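Local coordinates for protein folylpolyglutamate synthase/dihydrofolate synthase (Thermotoga maritima, PDB 1O5Z) that probably adds L-glutamate to dihydropteroate and to tetrahydrofolyl-polyglutamates, using ATP and magnesium in folate biosynthesis, at residues F92-R95 / E101-S104; G256-E261 / T282-G287. All blocks are in the same frame, centred on the assembly; numbering follows the deposited sequence.

Contact 1 (F92-R95 / E101-S104)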
# COMPACT_ATOMS: atom_id res chain seq x y z
N PHE A 92 -4.93 -10.02 6.38
CA PHE A 92 -3.51 -10.10 6.64
C PHE A 92 -2.73 -10.68 5.47
O PHE A 92 -1.59 -10.31 5.23
CB PHE A 92 -3.31 -10.93 7.90
CG PHE A 92 -1.91 -11.25 8.17
CD1 PHE A 92 -1.14 -10.43 9.01
CD2 PHE A 92 -1.33 -12.37 7.61
CE1 PHE A 92 0.20 -10.73 9.29
CE2 PHE A 92 -0.02 -12.69 7.86
CZ PHE A 92 0.76 -11.87 8.72
N ARG A 93 -3.35 -11.59 4.73
CA ARG A 93 -2.68 -12.28 3.65
C ARG A 93 -2.32 -11.41 2.39
O ARG A 93 -1.48 -11.82 1.55
CB ARG A 93 -3.47 -13.55 3.33
CG ARG A 93 -3.50 -14.49 4.53
CD ARG A 93 -4.75 -15.35 4.58
NE ARG A 93 -4.93 -15.75 3.21
CZ ARG A 93 -5.92 -15.45 2.42
NH1 ARG A 93 -7.01 -14.87 2.87
NH2 ARG A 93 -5.81 -15.83 1.17
N GLU A 94 -2.92 -10.22 2.28
CA GLU A 94 -2.46 -9.20 1.32
C GLU A 94 -0.96 -8.85 1.43
O GLU A 94 -0.33 -8.34 0.48
CB GLU A 94 -3.24 -7.89 1.54
CG GLU A 94 -4.70 -7.92 1.18
CD GLU A 94 -5.48 -6.76 1.78
OE1 GLU A 94 -4.89 -5.68 2.01
OE2 GLU A 94 -6.68 -6.95 2.06
N ARG A 95 -0.40 -9.06 2.62
CA ARG A 95 0.95 -8.61 2.93
C ARG A 95 2.00 -9.43 2.23
O ARG A 95 3.07 -8.95 2.01
CB ARG A 95 1.21 -8.64 4.46
CG ARG A 95 0.41 -7.66 5.26
CD ARG A 95 0.43 -7.93 6.71
NE ARG A 95 -0.39 -6.97 7.42
CZ ARG A 95 0.08 -5.86 8.02
NH1 ARG A 95 -0.79 -5.05 8.63
NH2 ARG A 95 1.39 -5.56 8.04
N GLU A 101 -0.63 -13.59 -5.83
CA GLU A 101 -1.69 -14.27 -5.15
C GLU A 101 -1.36 -14.23 -3.67
O GLU A 101 -0.25 -14.44 -3.30
CB GLU A 101 -1.79 -15.71 -5.64
CG GLU A 101 -2.48 -15.88 -6.97
CD GLU A 101 -3.92 -15.32 -6.95
OE1 GLU A 101 -4.83 -15.99 -6.35
OE2 GLU A 101 -4.14 -14.21 -7.53
N TYR A 102 -2.35 -13.95 -2.81
CA TYR A 102 -2.11 -13.89 -1.36
C TYR A 102 -1.66 -15.27 -0.84
O TYR A 102 -2.19 -16.30 -1.18
CB TYR A 102 -3.36 -13.48 -0.57
CG TYR A 102 -4.03 -12.18 -0.96
CD1 TYR A 102 -5.30 -11.88 -0.46
CD2 TYR A 102 -3.42 -11.25 -1.82
CE1 TYR A 102 -5.95 -10.70 -0.84
CE2 TYR A 102 -4.05 -10.08 -2.18
CZ TYR A 102 -5.29 -9.79 -1.70
OH TYR A 102 -5.88 -8.61 -2.09
N ILE A 103 -0.70 -15.25 0.06
CA ILE A 103 -0.36 -16.42 0.81
C ILE A 103 -1.65 -17.03 1.37
O ILE A 103 -2.56 -16.30 1.76
CB ILE A 103 0.64 -16.02 1.90
CG1 ILE A 103 1.20 -17.26 2.62
CG2 ILE A 103 0.01 -15.05 2.92
CD1 ILE A 103 2.35 -16.93 3.55
N SER A 104 -1.73 -18.36 1.36
CA SER A 104 -2.81 -19.04 1.95
C SER A 104 -2.72 -19.00 3.46
O SER A 104 -1.65 -18.85 4.02
CB SER A 104 -2.79 -20.51 1.53
OG SER A 104 -1.65 -21.17 2.03
O HOH W 1 -4.76 -17.07 -1.48
O HOH W 2 -7.99 -8.19 0.11

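Contact 2 (G256-E261 / T282-G287)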
# COMPACT_ATOMS: atom_id res chain seq x y z
N GLY A 256 11.94 6.98 -20.63
CA GLY A 256 13.07 6.66 -19.75
C GLY A 256 14.17 6.16 -20.65
O GLY A 256 14.38 6.75 -21.67
N GLU A 257 14.86 5.06 -20.30
CA GLU A 257 15.72 4.37 -21.27
C GLU A 257 14.86 4.07 -22.47
O GLU A 257 15.21 4.41 -23.58
CB GLU A 257 16.25 3.07 -20.73
CG GLU A 257 17.45 3.21 -19.80
CD GLU A 257 18.27 1.90 -19.67
OE1 GLU A 257 19.30 1.78 -20.39
OE2 GLU A 257 17.91 1.01 -18.85
N ASN A 258 13.73 3.42 -22.22
CA ASN A 258 12.73 3.16 -23.22
C ASN A 258 11.65 4.21 -23.23
O ASN A 258 11.42 4.92 -22.24
CB ASN A 258 12.04 1.83 -22.98
CG ASN A 258 13.01 0.70 -22.85
OD1 ASN A 258 14.01 0.65 -23.56
ND2 ASN A 258 12.77 -0.20 -21.89
N THR A 259 10.96 4.25 -24.35
CA THR A 259 9.85 5.13 -24.58
C THR A 259 8.65 4.29 -24.96
O THR A 259 8.76 3.34 -25.73
CB THR A 259 10.23 6.14 -25.66
OG1 THR A 259 11.06 7.14 -25.05
CG2 THR A 259 9.01 6.90 -26.20
N PHE A 260 7.51 4.60 -24.35
CA PHE A 260 6.27 3.91 -24.60
C PHE A 260 5.20 4.97 -24.76
O PHE A 260 5.23 6.01 -24.08
CB PHE A 260 5.95 2.98 -23.44
CG PHE A 260 6.99 1.93 -23.20
CD1 PHE A 260 7.74 1.93 -22.04
CD2 PHE A 260 7.22 0.92 -24.16
CE1 PHE A 260 8.71 0.93 -21.82
CE2 PHE A 260 8.19 -0.08 -23.95
CZ PHE A 260 8.94 -0.07 -22.79
N GLU A 261 4.29 4.74 -25.70
CA GLU A 261 3.19 5.67 -25.94
C GLU A 261 1.85 4.98 -25.67
O GLU A 261 1.70 3.79 -25.93
CB GLU A 261 3.22 6.16 -27.38
CG GLU A 261 4.59 6.56 -27.93
CD GLU A 261 4.44 7.20 -29.29
OE1 GLU A 261 3.60 8.12 -29.41
OE2 GLU A 261 5.13 6.78 -30.24
N THR A 282 12.17 2.16 -12.14
CA THR A 282 12.71 1.23 -11.21
C THR A 282 13.16 -0.01 -11.96
O THR A 282 14.28 -0.47 -11.80
CB THR A 282 11.66 0.93 -10.18
OG1 THR A 282 11.45 2.10 -9.34
CG2 THR A 282 12.13 -0.22 -9.23
N LEU A 283 12.31 -0.47 -12.86
CA LEU A 283 12.53 -1.68 -13.66
C LEU A 283 13.66 -1.51 -14.69
O LEU A 283 14.49 -2.42 -14.86
CB LEU A 283 11.21 -2.12 -14.33
CG LEU A 283 10.20 -2.82 -13.39
CD1 LEU A 283 8.85 -3.10 -14.01
CD2 LEU A 283 10.75 -4.09 -12.85
N GLU A 284 13.70 -0.36 -15.35
CA GLU A 284 14.85 -0.07 -16.23
C GLU A 284 16.19 -0.11 -15.48
O GLU A 284 17.15 -0.77 -15.92
CB GLU A 284 14.68 1.30 -16.89
CG GLU A 284 13.51 1.36 -17.88
CD GLU A 284 13.38 2.71 -18.56
OE1 GLU A 284 13.89 3.73 -18.06
OE2 GLU A 284 12.77 2.74 -19.63
N ALA A 285 16.25 0.57 -14.33
CA ALA A 285 17.46 0.71 -13.51
C ALA A 285 18.01 -0.61 -13.00
O ALA A 285 19.15 -0.71 -12.55
CB ALA A 285 17.16 1.62 -12.31
N THR A 286 17.17 -1.60 -13.01
CA THR A 286 17.44 -2.89 -12.40
C THR A 286 18.24 -3.80 -13.38
O THR A 286 18.96 -4.71 -12.95
CB THR A 286 16.05 -3.43 -12.06
OG1 THR A 286 16.03 -4.15 -10.82
CG2 THR A 286 15.52 -4.32 -13.12
N GLY A 287 18.11 -3.50 -14.69
CA GLY A 287 18.67 -4.29 -15.76
C GLY A 287 17.86 -5.51 -16.20
O GLY A 287 18.18 -6.12 -17.19
O HOH W 3 17.31 -1.75 -18.46

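Contact 1 (F92-R95 / E101-S104)
R93 holds the carbonyl of I103 with the edge of its guanidinium. The main bond runs from R93 NE to I103 O at 2.8 Å. NE lies in the plane of the I103 carbonyl, while I103 O sits 16° out of the guanidinium plane. R93 NH2 reaches the same oxygen in a weak bond of 3.3 Å. The side chain bends at chi3 (42°), which turns NE back onto this carbonyl, with CB and CG close beside I103 O.

Water extends the polar set. Water 1 donates to Y102 O and accepts a weak bond from R93 NH2. Water 2 donates to E94 OE2 and also joins Y102 OH. The E94 carboxylate has its main partners in its own loop: OE1 takes L89 N, and OE2 takes S90 N and T91 N.

The contact is at the open end of a beta hairpin. The 3-10 turn 92-95 leads into strand 96-98, and the return strand 101-102 forms the edge of the eight-stranded sheet of the Mur ligase middle domain. S104 then N-caps helix 105-122 through D107 N.

The nonpolar contacts centre on the Y102 ring. E94 CA sits over one face in a CH-pi contact, 3.9 Å from the centroid. E94 CG packs against Y102 CZ at 3.5 Å, the two side chains lying side by side. I103 CG2 meets R93 CB at 3.8 Å.

Contact 2 (G256-E261 / T282-G287)
The turn between strands 250-255 and 259-265 comes up beside the last turn of helix 271-286, with the CA atoms of E257 and E284 6.8 Å apart. E284 carries the contact. With CD anti to CA about the CB-CG bond (chi2 -178°), its side chain runs straight and puts the carboxylate against the backbone of the turn. E257 N gives a hydrogen bond to E284 OE1 at 2.8 Å. N258 N gives one to E284 OE2, also at 2.8 Å and straighter, with an N-H...O angle of 163°. Both NH groups meet the carboxylate from above its plane.

Packing around this pair is slight. E257 CB lies 3.6 Å from E284 CD, and the two glutamate side chains run antiparallel alongside each other. Their carboxylate planes are nearly perpendicular. N258 CB touches E284 OE2 at 3.5 Å. G256 CA comes as near to E284 OE1. Water 3 donates to E257 OE2 and to E284 O, giving a second bridge to the helix.

The turn closes a beta hairpin of the three-stranded antiparallel sheet. Within it, G256 N bonds to N258 O. The contact ties this small sheet to the helix at the protein surface.

E284 OE1 also has K281 NZ as a salt-bridge partner and takes a hydrogen bond from Y254 OH. Both carboxylate oxygens are therefore engaged, and the group is fixed in rotation. The nearby lysine and the two NH groups would be expected to favour its ionised form, despite the negative charge of E257 nearby.

Overall arrangement
From the N terminus, the chain lays down strands 53-58 and 81-84 and enters the loop of 92-95. Contact 1 closes a short loop: five residues later the chain returns as 101-104 and runs into helix 105-122. This ties the entry to a hairpin to its return strand, at one edge of the large sheet. The chain then adds the remaining strands, 151-155 to 231-233, and reaches the three-stranded sheet. Contact 2 closes a loop of 20 residues between 256-261 and 282-287. It joins the hairpin turn of the small antiparallel sheet to the end of helix 271-286. The two loops are in series, neither nested nor crossed. Contact 1 and contact 2 have centres 29 Å apart and do not touch.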